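Long-range contacts in SYE1 (Shewanella oneidensis, PDB 4AWT), which binds flavin mononucleotide and probably uses NADH or NADPH to reduce activated C=C bonds of its substrates: residues V232-L237 and L250-A255; T238-T243 and E271-D276; Y266-E271 and I297-Y302. The protein carries 1 engineered substitution. All coordinates share one frame; numbering follows the deposited sequence. Where two conformers were deposited one is given.

Interaction 1: V232-L237 and L250-A255; sequences VRLAPL and LTYTAA. With FMN (flavin mononucleotide), chain B.
P236 covers one face of the Y252 ring, with CA over its centre, while L234 comes to the edge of that ring near its plane. The two residues belong to the end of strand 230-234 and the turn after it, and Y252 to helix 248-261, so this is the strand-to-helix half of a beta-alpha-beta unit in a TIM barrel. The CH-pi contact is well centred: P236 CA stands 3.4 Å from the centroid of the Y252 ring and only 5° off its normal. CB and CG of the proline extend the cover toward CG and CD2 of the tyrosine. Proline suits the place because its CA and ring C-H groups, polarised by the adjoining amide nitrogen and carbonyl, can be set against the aromatic face.

L234 packs through one branch, its CD1 lying 4.0 Å from both Y252 CD2 and A255 CB. That methyl fills the angle between the ring and the helix, where the small A255 lets the strand come close. F284 of helix 282-291 touches both P236 and Y252, and I192 of helix 187-192 touches L234 and Y252, which completes a buried apolar layer between barrel and helices.

On the strand, R233 turns to the inside of the barrel and meets the flavin edge-on, with FMN N1 in the plane of its guanidinium. Its extended chain carries NH1 to 2.8 Å from FMN O2, and NH2 to 2.8 Å from FMN O3'; NH1 also donates to FMN O2'. The positive group would probably stabilise negative charge on the N1-C2 side of a reduced flavin.

The tyrosine hydroxyl is itself hydrogen-bonded to D193. One water joins this polar end to the strand end, accepting from A235 N at 2.8 Å and donating to Y252 OH at 2.9 Å.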
loop_
_atom_site.group_PDB
_atom_site.type_symbol
_atom_site.label_atom_id
_atom_site.label_comp_id
_atom_site.label_asym_id
_atom_site.label_seq_id
_atom_site.Cartn_x
_atom_site.Cartn_y
_atom_site.Cartn_z
ATOM N N VAL A 232 7.388 1.215 4.506
ATOM C CA VAL A 232 6.169 1.153 5.269
ATOM C C VAL A 232 5.255 2.291 4.829
ATOM O O VAL A 232 5.730 3.413 4.664
ATOM C CB VAL A 232 6.424 1.228 6.779
ATOM C CG1 VAL A 232 5.130 1.254 7.582
ATOM C CG2 VAL A 232 7.313 0.077 7.232
ATOM N N ARG A 233 3.959 2.013 4.716
ATOM C CA ARG A 233 2.953 3.013 4.401
ATOM C C ARG A 233 2.112 3.303 5.640
ATOM O O ARG A 233 1.618 2.387 6.300
ATOM C CB ARG A 233 2.060 2.551 3.253
ATOM C CG ARG A 233 1.404 3.738 2.555
ATOM C CD ARG A 233 0.662 3.375 1.288
ATOM N NE ARG A 233 0.534 4.560 0.450
ATOM C CZ ARG A 233 -0.351 4.775 -0.512
ATOM N NH1 ARG A 233 -1.381 4.005 -0.687
ATOM N NH2 ARG A 233 -0.209 5.861 -1.277
ATOM N N LEU A 234 1.933 4.610 5.921
ATOM C CA LEU A 234 1.133 5.121 7.025
ATOM C C LEU A 234 0.118 6.135 6.511
ATOM O O LEU A 234 0.349 6.791 5.487
ATOM C CB LEU A 234 1.992 5.801 8.112
ATOM C CG LEU A 234 3.011 4.898 8.797
ATOM C CD1 LEU A 234 3.815 5.744 9.786
ATOM C CD2 LEU A 234 2.372 3.710 9.515
ATOM N N ALA A 235 -0.969 6.301 7.257
ATOM C CA ALA A 235 -2.010 7.277 6.971
ATOM C C ALA A 235 -2.347 8.033 8.239
ATOM O O ALA A 235 -3.286 7.689 8.964
ATOM C CB ALA A 235 -3.230 6.618 6.415
ATOM N N PRO A 236 -1.591 9.077 8.572
ATOM C CA PRO A 236 -1.793 9.738 9.865
ATOM C C PRO A 236 -3.159 10.368 10.031
ATOM O O PRO A 236 -3.676 10.369 11.165
ATOM C CB PRO A 236 -0.686 10.794 9.896
ATOM C CG PRO A 236 0.405 10.246 9.007
ATOM C CD PRO A 236 -0.376 9.560 7.879
ATOM N N LEU A 237 -3.716 10.975 8.975
ATOM C CA LEU A 237 -4.822 11.871 9.152
ATOM C C LEU A 237 -6.091 11.445 8.418
ATOM O O LEU A 237 -7.194 11.919 8.776
ATOM C CB LEU A 237 -4.480 13.292 8.718
ATOM C CG LEU A 237 -3.369 13.940 9.523
ATOM C CD1 LEU A 237 -3.108 15.328 8.947
ATOM C CD2 LEU A 237 -3.696 14.057 10.990
ATOM N N LEU A 250 1.240 13.309 17.547
ATOM C CA LEU A 250 2.114 12.589 18.460
ATOM C C LEU A 250 2.294 11.150 17.963
ATOM O O LEU A 250 3.395 10.645 17.882
ATOM C CB LEU A 250 1.544 12.638 19.875
ATOM C CG LEU A 250 2.332 11.856 20.898
ATOM C CD1 LEU A 250 3.767 12.297 21.072
ATOM C CD2 LEU A 250 1.589 11.924 22.222
ATOM N N THR A 251 1.167 10.490 17.687
ATOM C CA THR A 251 1.229 9.060 17.348
ATOM C C THR A 251 2.130 8.833 16.137
ATOM O O THR A 251 2.948 7.935 16.122
ATOM C CB THR A 251 -0.153 8.529 17.059
ATOM O OG1 THR A 251 -0.926 8.630 18.251
ATOM C CG2 THR A 251 -0.148 7.087 16.558
ATOM N N TYR A 252 1.929 9.651 15.099
ATOM C CA TYR A 252 2.596 9.413 13.820
ATOM C C TYR A 252 3.989 9.978 13.774
ATOM O O TYR A 252 4.843 9.413 13.075
ATOM C CB TYR A 252 1.703 9.821 12.639
ATOM C CG TYR A 252 0.617 8.803 12.457
ATOM C CD1 TYR A 252 -0.588 8.840 13.124
ATOM C CD2 TYR A 252 0.841 7.700 11.622
ATOM C CE1 TYR A 252 -1.533 7.854 12.966
ATOM C CE2 TYR A 252 -0.092 6.722 11.459
ATOM C CZ TYR A 252 -1.298 6.790 12.135
ATOM O OH TYR A 252 -2.201 5.772 11.918
ATOM N N THR A 253 4.303 11.041 14.528
ATOM C CA THR A 253 5.700 11.439 14.701
ATOM C C THR A 253 6.448 10.319 15.410
ATOM O O THR A 253 7.566 9.969 15.075
ATOM C CB THR A 253 5.806 12.796 15.410
ATOM O OG1 THR A 253 5.120 13.817 14.589
ATOM C CG2 THR A 253 7.197 13.250 15.580
ATOM N N ALA A 254 5.816 9.759 16.464
ATOM C CA ALA A 254 6.421 8.633 17.187
ATOM C C ALA A 254 6.591 7.437 16.273
ATOM O O ALA A 254 7.656 6.790 16.304
ATOM C CB ALA A 254 5.590 8.269 18.403
ATOM N N ALA A 255 5.589 7.152 15.460
ATOM C CA ALA A 255 5.700 6.008 14.530
ATOM C C ALA A 255 6.838 6.234 13.568
ATOM O O ALA A 255 7.618 5.316 13.273
ATOM C CB ALA A 255 4.423 5.786 13.785
HETATM N N1 FMN B . -3.546 2.179 -1.485
HETATM C C2 FMN B . -2.859 1.175 -0.952
HETATM O O2 FMN B . -2.007 1.360 -0.043
HETATM N N3 FMN B . -3.067 -0.123 -1.394
HETATM C C4 FMN B . -3.975 -0.445 -2.389
HETATM O O4 FMN B . -4.024 -1.634 -2.802
HETATM C C4A FMN B . -4.765 0.603 -2.857
HETATM N N5 FMN B . -5.773 0.362 -3.790
HETATM C C5A FMN B . -6.241 1.474 -4.542
HETATM C C6 FMN B . -7.029 1.266 -5.647
HETATM C C7 FMN B . -7.496 2.339 -6.443
HETATM C C7M FMN B . -8.253 2.022 -7.710
HETATM C C8 FMN B . -7.188 3.609 -6.056
HETATM C C8M FMN B . -7.619 4.814 -6.867
HETATM C C9 FMN B . -6.391 3.835 -4.915
HETATM C C9A FMN B . -5.900 2.773 -4.153
HETATM N N10 FMN B . -5.052 2.992 -3.047
HETATM C C10 FMN B . -4.438 1.910 -2.446
HETATM C "C1'" FMN B . -4.662 4.362 -2.700
HETATM C "C2'" FMN B . -3.605 4.957 -3.648
HETATM O "O2'" FMN B . -2.353 4.316 -3.471
HETATM C "C3'" FMN B . -3.368 6.434 -3.401
HETATM O "O3'" FMN B . -2.779 6.674 -2.133
HETATM C "C4'" FMN B . -4.616 7.325 -3.547
HETATM O "O4'" FMN B . -5.370 6.990 -4.702
HETATM C "C5'" FMN B . -4.284 8.803 -3.487
HETATM O "O5'" FMN B . -3.429 9.194 -4.575
HETATM P P FMN B . -4.070 9.900 -5.879
HETATM O O1P FMN B . -4.910 8.850 -6.564
HETATM O O2P FMN B . -4.900 11.069 -5.398
HETATM O O3P FMN B . -2.856 10.299 -6.679
HETATM O O HOH W 1 -1.479 4.542 9.415
#

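Interaction 2: T238-T243 and E271-D276; sequences TTLNGT and EVDWDD. With BOG (octyl beta-D-glucopyranoside), chain D; FMN (flavin mononucleotide), chain B.
L240 lays its CD2 methyl against the edge of the W274 indole, near the ring plane, with CD2 3.7 Å from W274 CD1. The same methyl rests on the backbone at D273 O, so the leucine fills the angle between the tryptophan and its own chain. With CG anti to the backbone N (chi1 -175°), L240 reaches across to the other loop.

D276 fastens the two loops together. Its OD2 accepts from T239 N at 2.8 Å through the syn lone pair, and the N-H...O angle of 169° makes the bond nearly straight. L240 N also lies close to this oxygen. A water accepts from T239 OG1 and donates to D276 OD1, so both carboxylate oxygens face the 238-243 loop. An aspartate suits this place because its short side chain can meet backbone N-H at the start of the T239-G242 type I turn. T238 packs its CG2 methyl against the carbonyl oxygens of D276 and E271.

A bound octyl glucoside spans both loops. Its O6 receives a hydrogen bond from N241 ND2 and, in one of the two conformers of D273, gives one to D273 OD2 at 2.6 Å, while W274 NE1 donates to its O5 at 2.8 Å. N241 ND2 is also held by N184 O. The alkyl chain covers one indole face with C3'; FMN C9 lies off-centre beyond the opposite face, and FMN C8M comes obliquely to 3.5 Å from W274 CH2.

Together the 238-243 and 271-276 loops, which follow neighbouring strands of the TIM barrel, form part of the pocket wall at the C-terminal end of the barrel, where flavin and ligand bind.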
loop_
_atom_site.group_PDB
_atom_site.type_symbol
_atom_site.label_atom_id
_atom_site.label_comp_id
_atom_site.label_asym_id
_atom_site.label_seq_id
_atom_site.Cartn_x
_atom_site.Cartn_y
_atom_site.Cartn_z
ATOM N N THR A 238 -6.023 10.609 7.414
ATOM C CA THR A 238 -7.237 10.098 6.786
ATOM C C THR A 238 -7.899 9.086 7.730
ATOM O O THR A 238 -7.263 8.480 8.569
ATOM C CB THR A 238 -6.955 9.490 5.415
ATOM O OG1 THR A 238 -5.984 8.450 5.608
ATOM C CG2 THR A 238 -6.456 10.515 4.418
ATOM N N THR A 239 -9.207 8.991 7.577
ATOM C CA THR A 239 -10.067 8.204 8.469
ATOM C C THR A 239 -11.144 7.463 7.713
ATOM O O THR A 239 -12.047 6.847 8.323
ATOM C CB THR A 239 -10.709 9.118 9.534
ATOM O OG1 THR A 239 -11.555 10.066 8.840
ATOM C CG2 THR A 239 -9.686 9.808 10.398
ATOM N N LEU A 240 -11.100 7.468 6.378
ATOM C CA LEU A 240 -12.188 6.965 5.583
ATOM C C LEU A 240 -12.587 5.544 5.916
ATOM O O LEU A 240 -13.775 5.207 5.918
ATOM C CB LEU A 240 -11.762 7.048 4.082
ATOM C CG LEU A 240 -12.836 6.674 3.099
ATOM C CD1 LEU A 240 -13.983 7.658 3.130
ATOM C CD2 LEU A 240 -12.190 6.589 1.725
ATOM N N ASN A 241 -11.616 4.654 6.118
ATOM C CA ASN A 241 -11.907 3.260 6.397
ATOM C C ASN A 241 -12.094 2.943 7.866
ATOM O O ASN A 241 -12.171 1.781 8.247
ATOM C CB ASN A 241 -10.864 2.355 5.743
ATOM C CG ASN A 241 -11.009 2.372 4.268
ATOM O OD1 ASN A 241 -12.090 2.675 3.735
ATOM N ND2 ASN A 241 -9.916 2.047 3.603
ATOM N N GLY A 242 -12.263 3.963 8.690
ATOM C CA GLY A 242 -12.774 3.792 10.015
ATOM C C GLY A 242 -11.816 3.886 11.157
ATOM O O GLY A 242 -12.269 3.689 12.297
ATOM N N THR A 243 -10.552 4.193 10.930
ATOM C CA THR A 243 -9.582 4.348 11.976
ATOM C C THR A 243 -9.308 5.831 12.219
ATOM O O THR A 243 -8.891 6.549 11.287
ATOM C CB THR A 243 -8.271 3.610 11.666
ATOM O OG1 THR A 243 -7.718 3.988 10.417
ATOM C CG2 THR A 243 -8.472 2.114 11.638
ATOM N N GLU A 271 -1.595 10.529 1.918
ATOM C CA GLU A 271 -2.100 11.817 2.332
ATOM C C GLU A 271 -3.562 12.053 2.024
ATOM O O GLU A 271 -4.213 12.899 2.656
ATOM C CB GLU A 271 -1.187 12.899 1.675
ATOM C CG GLU A 271 -1.436 14.313 2.055
ATOM C CD GLU A 271 -0.390 15.256 1.519
ATOM O OE1 GLU A 271 0.602 14.761 0.908
ATOM O OE2 GLU A 271 -0.555 16.468 1.702
ATOM N N VAL A 272 -4.081 11.351 1.026
ATOM C CA VAL A 272 -5.484 11.382 0.615
ATOM C C VAL A 272 -5.927 9.957 0.422
ATOM O O VAL A 272 -5.140 9.150 -0.110
ATOM C CB VAL A 272 -5.662 12.164 -0.697
ATOM C CG1 VAL A 272 -7.107 12.100 -1.187
ATOM C CG2 VAL A 272 -5.190 13.602 -0.559
ATOM N N ASP A 273 -7.159 9.639 0.807
ATOM C CA ASP A 273 -7.722 8.364 0.403
ATOM C C ASP A 273 -9.099 8.675 -0.178
ATOM O O ASP A 273 -10.003 9.191 0.473
ATOM C CB ASP A 273 -7.795 7.390 1.566
ATOM C CG ASP A 273 -7.876 5.950 1.163
ATOM O OD1 ASP A 273 -7.220 5.556 0.188
ATOM O OD2 ASP A 273 -8.580 5.189 1.890
ATOM N N TRP A 274 -9.172 8.476 -1.496
ATOM C CA TRP A 274 -10.351 8.817 -2.303
ATOM C C TRP A 274 -10.627 10.317 -2.188
ATOM O O TRP A 274 -9.839 11.118 -2.715
ATOM C CB TRP A 274 -11.520 7.925 -1.997
ATOM C CG TRP A 274 -11.218 6.521 -2.390
ATOM C CD1 TRP A 274 -10.883 5.499 -1.570
ATOM C CD2 TRP A 274 -11.190 6.012 -3.712
ATOM N NE1 TRP A 274 -10.666 4.372 -2.301
ATOM C CE2 TRP A 274 -10.848 4.652 -3.611
ATOM C CE3 TRP A 274 -11.416 6.529 -4.977
ATOM C CZ2 TRP A 274 -10.734 3.817 -4.716
ATOM C CZ3 TRP A 274 -11.306 5.659 -6.073
ATOM C CH2 TRP A 274 -10.969 4.337 -5.906
ATOM N N ASP A 275 -11.750 10.684 -1.549
ATOM C CA ASP A 275 -12.201 12.052 -1.328
ATOM C C ASP A 275 -11.816 12.560 0.062
ATOM O O ASP A 275 -12.157 13.715 0.412
ATOM C CB ASP A 275 -13.731 12.171 -1.479
ATOM C CG ASP A 275 -14.566 11.152 -0.722
ATOM O OD1 ASP A 275 -14.051 10.097 -0.234
ATOM O OD2 ASP A 275 -15.815 11.435 -0.656
ATOM N N ASP A 276 -11.194 11.755 0.892
ATOM C CA ASP A 276 -10.791 12.109 2.255
ATOM C C ASP A 276 -9.420 12.765 2.171
ATOM O O ASP A 276 -8.406 12.061 2.040
ATOM C CB ASP A 276 -10.790 10.894 3.145
ATOM C CG ASP A 276 -10.430 11.119 4.591
ATOM O OD1 ASP A 276 -10.279 12.292 5.027
ATOM O OD2 ASP A 276 -10.286 10.091 5.272
HETATM C C1 BOG D . -10.992 0.595 -2.117
HETATM O O1 BOG D . -11.943 1.115 -3.006
HETATM C C2 BOG D . -9.972 -0.255 -2.806
HETATM O O2 BOG D . -10.549 -1.417 -3.361
HETATM C C3 BOG D . -8.864 -0.734 -1.853
HETATM O O3 BOG D . -7.819 -1.322 -2.575
HETATM C C4 BOG D . -8.274 0.505 -1.165
HETATM O O4 BOG D . -7.326 0.087 -0.241
HETATM C C5 BOG D . -9.347 1.368 -0.512
HETATM O O5 BOG D . -10.252 1.722 -1.538
HETATM C C6 BOG D . -8.769 2.606 0.125
HETATM O O6 BOG D . -9.858 3.252 0.762
HETATM C "C1'" BOG D . -13.188 1.422 -2.426
HETATM C "C2'" BOG D . -14.282 1.817 -3.414
HETATM C "C3'" BOG D . -13.851 2.823 -4.437
HETATM C "C4'" BOG D . -14.876 3.608 -5.248
HETATM C "C5'" BOG D . -14.633 3.298 -6.728
HETATM C "C6'" BOG D . -15.785 2.468 -7.300
HETATM C "C7'" BOG D . -15.512 2.140 -8.779
HETATM C "C8'" BOG D . -16.873 1.845 -9.399
HETATM N N1 FMN B . -3.546 2.179 -1.485
HETATM C C2 FMN B . -2.859 1.175 -0.952
HETATM O O2 FMN B . -2.007 1.360 -0.043
HETATM N N3 FMN B . -3.067 -0.123 -1.394
HETATM C C4 FMN B . -3.975 -0.445 -2.389
HETATM O O4 FMN B . -4.024 -1.634 -2.802
HETATM C C4A FMN B . -4.765 0.603 -2.857
HETATM N N5 FMN B . -5.773 0.362 -3.790
HETATM C C5A FMN B . -6.241 1.474 -4.542
HETATM C C6 FMN B . -7.029 1.266 -5.647
HETATM C C7 FMN B . -7.496 2.339 -6.443
HETATM C C7M FMN B . -8.253 2.022 -7.710
HETATM C C8 FMN B . -7.188 3.609 -6.056
HETATM C C8M FMN B . -7.619 4.814 -6.867
HETATM C C9 FMN B . -6.391 3.835 -4.915
HETATM C C9A FMN B . -5.900 2.773 -4.153
HETATM N N10 FMN B . -5.052 2.992 -3.047
HETATM C C10 FMN B . -4.438 1.910 -2.446
HETATM C "C1'" FMN B . -4.662 4.362 -2.700
HETATM C "C2'" FMN B . -3.605 4.957 -3.648
HETATM O "O2'" FMN B . -2.353 4.316 -3.471
HETATM C "C3'" FMN B . -3.368 6.434 -3.401
HETATM O "O3'" FMN B . -2.779 6.674 -2.133
HETATM C "C4'" FMN B . -4.616 7.325 -3.547
HETATM O "O4'" FMN B . -5.370 6.990 -4.702
HETATM C "C5'" FMN B . -4.284 8.803 -3.487
HETATM O "O5'" FMN B . -3.429 9.194 -4.575
HETATM P P FMN B . -4.070 9.900 -5.879
HETATM O O1P FMN B . -4.910 8.850 -6.564
HETATM O O2P FMN B . -4.900 11.069 -5.398
HETATM O O3P FMN B . -2.856 10.299 -6.679
HETATM O O HOH W 2 -9.989 12.249 7.695
HETATM O O HOH W 3 -8.913 5.105 5.127
#

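Interaction 3: Y266-E271 and I297-Y302; sequences YLHIAE and IYAGRY. With FMN (flavin mononucleotide), chain B; SO4 (sulfate ion), chain C.
E271 sends CG anti to its main-chain N (chi1 -175°) and stays extended beyond it, reaching the phenol of Y302; the two side chains cross at about a right angle. Y302 OH donates to E271 OE1 at 2.6 Å, approaching on the syn side, 15° out of the carboxylate plane. OE2 forms a salt bridge with K285 of helix 282-291, so each oxygen has its own partner. Were this glutamate an alanine, the Y302 hydroxyl would probably lose its acceptor and K285 its counter-charge here.

The backbones run as neighbouring parallel strands of the TIM barrel, their short axes 18° apart. I297 N bonds to L267 O, I269 N to I297 O, A299 N to I269 O, and E271 N to A299 O at 2.8 Å, which carries the ladder one residue past strand 266-270.

Side chains alternate between the two faces. On the inner one, I297 rests CD1 over the Y266 ring, 3.8 Å from its centroid, and CG2 over the imidazole of H268, whose edge meets A299 CB. E179 accepts from both Y266 and H268. On the outer one, I269 runs alongside Y298. Beta-branched isoleucine serves both faces well: I297 sets methyls over rings, while I269 brings its branched CB over Y298.

Beyond the ladder, a CB on G300 would be tight against E271 C, and its backbone angles would separately jam one against the carbonyl oxygen of A299. The chain then turns so that R301 N donates to FMN O2P at 2.8 Å, implying that the strand end helps hold the cofactor phosphate through main-chain N-H.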
loop_
_atom_site.group_PDB
_atom_site.type_symbol
_atom_site.label_atom_id
_atom_site.label_comp_id
_atom_site.label_asym_id
_atom_site.label_seq_id
_atom_site.Cartn_x
_atom_site.Cartn_y
_atom_site.Cartn_z
ATOM N N TYR A 266 12.220 3.328 3.115
ATOM C CA TYR A 266 11.329 4.463 2.838
ATOM C C TYR A 266 10.155 4.423 3.766
ATOM O O TYR A 266 9.714 3.350 4.239
ATOM C CB TYR A 266 10.910 4.513 1.382
ATOM C CG TYR A 266 9.908 3.528 0.835
ATOM C CD1 TYR A 266 8.563 3.568 1.189
ATOM C CD2 TYR A 266 10.269 2.607 -0.117
ATOM C CE1 TYR A 266 7.638 2.715 0.657
ATOM C CE2 TYR A 266 9.353 1.790 -0.739
ATOM C CZ TYR A 266 8.029 1.831 -0.367
ATOM O OH TYR A 266 7.128 1.048 -1.008
ATOM N N LEU A 267 9.565 5.593 3.936
ATOM C CA LEU A 267 8.287 5.805 4.623
ATOM C C LEU A 267 7.384 6.481 3.604
ATOM O O LEU A 267 7.757 7.495 3.017
ATOM C CB LEU A 267 8.468 6.680 5.862
ATOM C CG LEU A 267 7.208 7.044 6.602
ATOM C CD1 LEU A 267 6.439 5.848 7.067
ATOM C CD2 LEU A 267 7.546 7.953 7.789
ATOM N N HIS A 268 6.201 5.912 3.413
ATOM C CA HIS A 268 5.231 6.355 2.420
ATOM C C HIS A 268 3.978 6.834 3.149
ATOM O O HIS A 268 3.369 6.069 3.887
ATOM C CB HIS A 268 4.967 5.182 1.490
ATOM C CG HIS A 268 4.070 5.435 0.317
ATOM N ND1 HIS A 268 3.840 4.446 -0.609
ATOM C CD2 HIS A 268 3.389 6.514 -0.141
ATOM C CE1 HIS A 268 3.076 4.968 -1.556
ATOM N NE2 HIS A 268 2.753 6.217 -1.328
ATOM N N ILE A 269 3.652 8.101 2.961
ATOM C CA ILE A 269 2.501 8.721 3.589
ATOM C C ILE A 269 1.359 8.788 2.573
ATOM O O ILE A 269 1.502 9.430 1.508
ATOM C CB ILE A 269 2.830 10.110 4.130
ATOM C CG1 ILE A 269 4.003 10.074 5.099
ATOM C CG2 ILE A 269 1.593 10.755 4.726
ATOM C CD1 ILE A 269 3.807 9.229 6.331
ATOM N N ALA A 270 0.247 8.140 2.902
ATOM C CA ALA A 270 -0.966 8.203 2.103
ATOM C C ALA A 270 -1.766 9.406 2.605
ATOM O O ALA A 270 -2.432 9.367 3.647
ATOM C CB ALA A 270 -1.758 6.930 2.245
ATOM N N GLU A 271 -1.595 10.529 1.918
ATOM C CA GLU A 271 -2.100 11.817 2.332
ATOM C C GLU A 271 -3.562 12.053 2.024
ATOM O O GLU A 271 -4.213 12.899 2.656
ATOM C CB GLU A 271 -1.187 12.899 1.675
ATOM C CG GLU A 271 -1.436 14.313 2.055
ATOM C CD GLU A 271 -0.390 15.256 1.519
ATOM O OE1 GLU A 271 0.602 14.761 0.908
ATOM O OE2 GLU A 271 -0.555 16.468 1.702
ATOM N N ILE A 297 8.096 9.386 0.867
ATOM C CA ILE A 297 7.201 9.359 -0.264
ATOM C C ILE A 297 5.838 9.858 0.188
ATOM O O ILE A 297 5.356 9.416 1.230
ATOM C CB ILE A 297 7.054 7.937 -0.845
ATOM C CG1 ILE A 297 8.397 7.264 -1.050
ATOM C CG2 ILE A 297 6.198 7.966 -2.087
ATOM C CD1 ILE A 297 8.350 5.872 -1.617
ATOM N N TYR A 298 5.206 10.755 -0.573
ATOM C CA TYR A 298 3.821 11.151 -0.336
ATOM C C TYR A 298 3.002 10.834 -1.574
ATOM O O TYR A 298 3.478 11.009 -2.691
ATOM C CB TYR A 298 3.682 12.644 -0.032
ATOM C CG TYR A 298 4.092 13.043 1.355
ATOM C CD1 TYR A 298 5.412 13.155 1.733
ATOM C CD2 TYR A 298 3.134 13.319 2.303
ATOM C CE1 TYR A 298 5.768 13.552 2.994
ATOM C CE2 TYR A 298 3.488 13.693 3.602
ATOM C CZ TYR A 298 4.821 13.810 3.942
ATOM O OH TYR A 298 5.105 14.219 5.196
ATOM N N ALA A 299 1.734 10.481 -1.348
ATOM C CA ALA A 299 0.776 10.348 -2.432
ATOM C C ALA A 299 -0.568 10.899 -1.966
ATOM O O ALA A 299 -0.938 10.742 -0.798
ATOM C CB ALA A 299 0.569 8.897 -2.852
ATOM N N GLY A 300 -1.292 11.508 -2.890
ATOM C CA GLY A 300 -2.657 11.965 -2.650
ATOM C C GLY A 300 -2.866 13.333 -3.295
ATOM O O GLY A 300 -2.402 14.334 -2.803
ATOM N N ARG A 301 -3.587 13.296 -4.429
ATOM C CA ARG A 301 -3.972 14.517 -5.135
ATOM C C ARG A 301 -2.775 15.367 -5.571
ATOM O O ARG A 301 -2.914 16.581 -5.723
ATOM C CB ARG A 301 -5.026 15.349 -4.434
ATOM C CG ARG A 301 -6.350 14.635 -4.292
ATOM C CD ARG A 301 -6.981 14.237 -5.596
ATOM N NE ARG A 301 -8.408 13.903 -5.426
ATOM C CZ ARG A 301 -9.135 13.261 -6.334
ATOM N NH1 ARG A 301 -8.633 12.826 -7.452
ATOM N NH2 ARG A 301 -10.422 13.057 -6.040
ATOM N N TYR A 302 -1.647 14.769 -5.837
ATOM C CA TYR A 302 -0.535 15.528 -6.405
ATOM C C TYR A 302 -0.732 15.670 -7.906
ATOM O O TYR A 302 -1.219 14.810 -8.621
ATOM C CB TYR A 302 0.829 14.881 -6.125
ATOM C CG TYR A 302 1.230 15.129 -4.696
ATOM C CD1 TYR A 302 0.808 14.306 -3.656
ATOM C CD2 TYR A 302 1.981 16.251 -4.343
ATOM C CE1 TYR A 302 1.110 14.573 -2.349
ATOM C CE2 TYR A 302 2.317 16.508 -3.036
ATOM C CZ TYR A 302 1.868 15.687 -2.027
ATOM O OH TYR A 302 2.199 15.985 -0.719
HETATM N N1 FMN B . -3.546 2.179 -1.485
HETATM C C2 FMN B . -2.859 1.175 -0.952
HETATM O O2 FMN B . -2.007 1.360 -0.043
HETATM N N3 FMN B . -3.067 -0.123 -1.394
HETATM C C4 FMN B . -3.975 -0.445 -2.389
HETATM O O4 FMN B . -4.024 -1.634 -2.802
HETATM C C4A FMN B . -4.765 0.603 -2.857
HETATM N N5 FMN B . -5.773 0.362 -3.790
HETATM C C5A FMN B . -6.241 1.474 -4.542
HETATM C C6 FMN B . -7.029 1.266 -5.647
HETATM C C7 FMN B . -7.496 2.339 -6.443
HETATM C C7M FMN B . -8.253 2.022 -7.710
HETATM C C8 FMN B . -7.188 3.609 -6.056
HETATM C C8M FMN B . -7.619 4.814 -6.867
HETATM C C9 FMN B . -6.391 3.835 -4.915
HETATM C C9A FMN B . -5.900 2.773 -4.153
HETATM N N10 FMN B . -5.052 2.992 -3.047
HETATM C C10 FMN B . -4.438 1.910 -2.446
HETATM C "C1'" FMN B . -4.662 4.362 -2.700
HETATM C "C2'" FMN B . -3.605 4.957 -3.648
HETATM O "O2'" FMN B . -2.353 4.316 -3.471
HETATM C "C3'" FMN B . -3.368 6.434 -3.401
HETATM O "O3'" FMN B . -2.779 6.674 -2.133
HETATM C "C4'" FMN B . -4.616 7.325 -3.547
HETATM O "O4'" FMN B . -5.370 6.990 -4.702
HETATM C "C5'" FMN B . -4.284 8.803 -3.487
HETATM O "O5'" FMN B . -3.429 9.194 -4.575
HETATM P P FMN B . -4.070 9.900 -5.879
HETATM O O1P FMN B . -4.910 8.850 -6.564
HETATM O O2P FMN B . -4.900 11.069 -5.398
HETATM O O3P FMN B . -2.856 10.299 -6.679
HETATM S S SO4 C . -11.724 10.722 -8.742
HETATM O O1 SO4 C . -11.658 9.506 -7.801
HETATM O O2 SO4 C . -12.096 11.865 -7.981
HETATM O O3 SO4 C . -10.251 11.124 -9.081
HETATM O O4 SO4 C . -12.286 10.460 -10.036
#

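From the N terminus, strand 230-234 leads first into interaction 1, which closes a short loop by bringing helix 248-261 back against the strand end. The 238-243 segment of interaction 2 lies within that loop, but its partner 271-276 lies beyond it, so these two contacts cross. Interaction 3 follows interaction 1 in series and crosses interaction 2, sharing E271 with it. Strands 230-234 and 266-270 are neighbours in the barrel, where the main chains of V232 and L234 probably hydrogen-bond to H268. Together the contacts tie three successive barrel strands to an outer helix and to the loops around FMN, which all three touch.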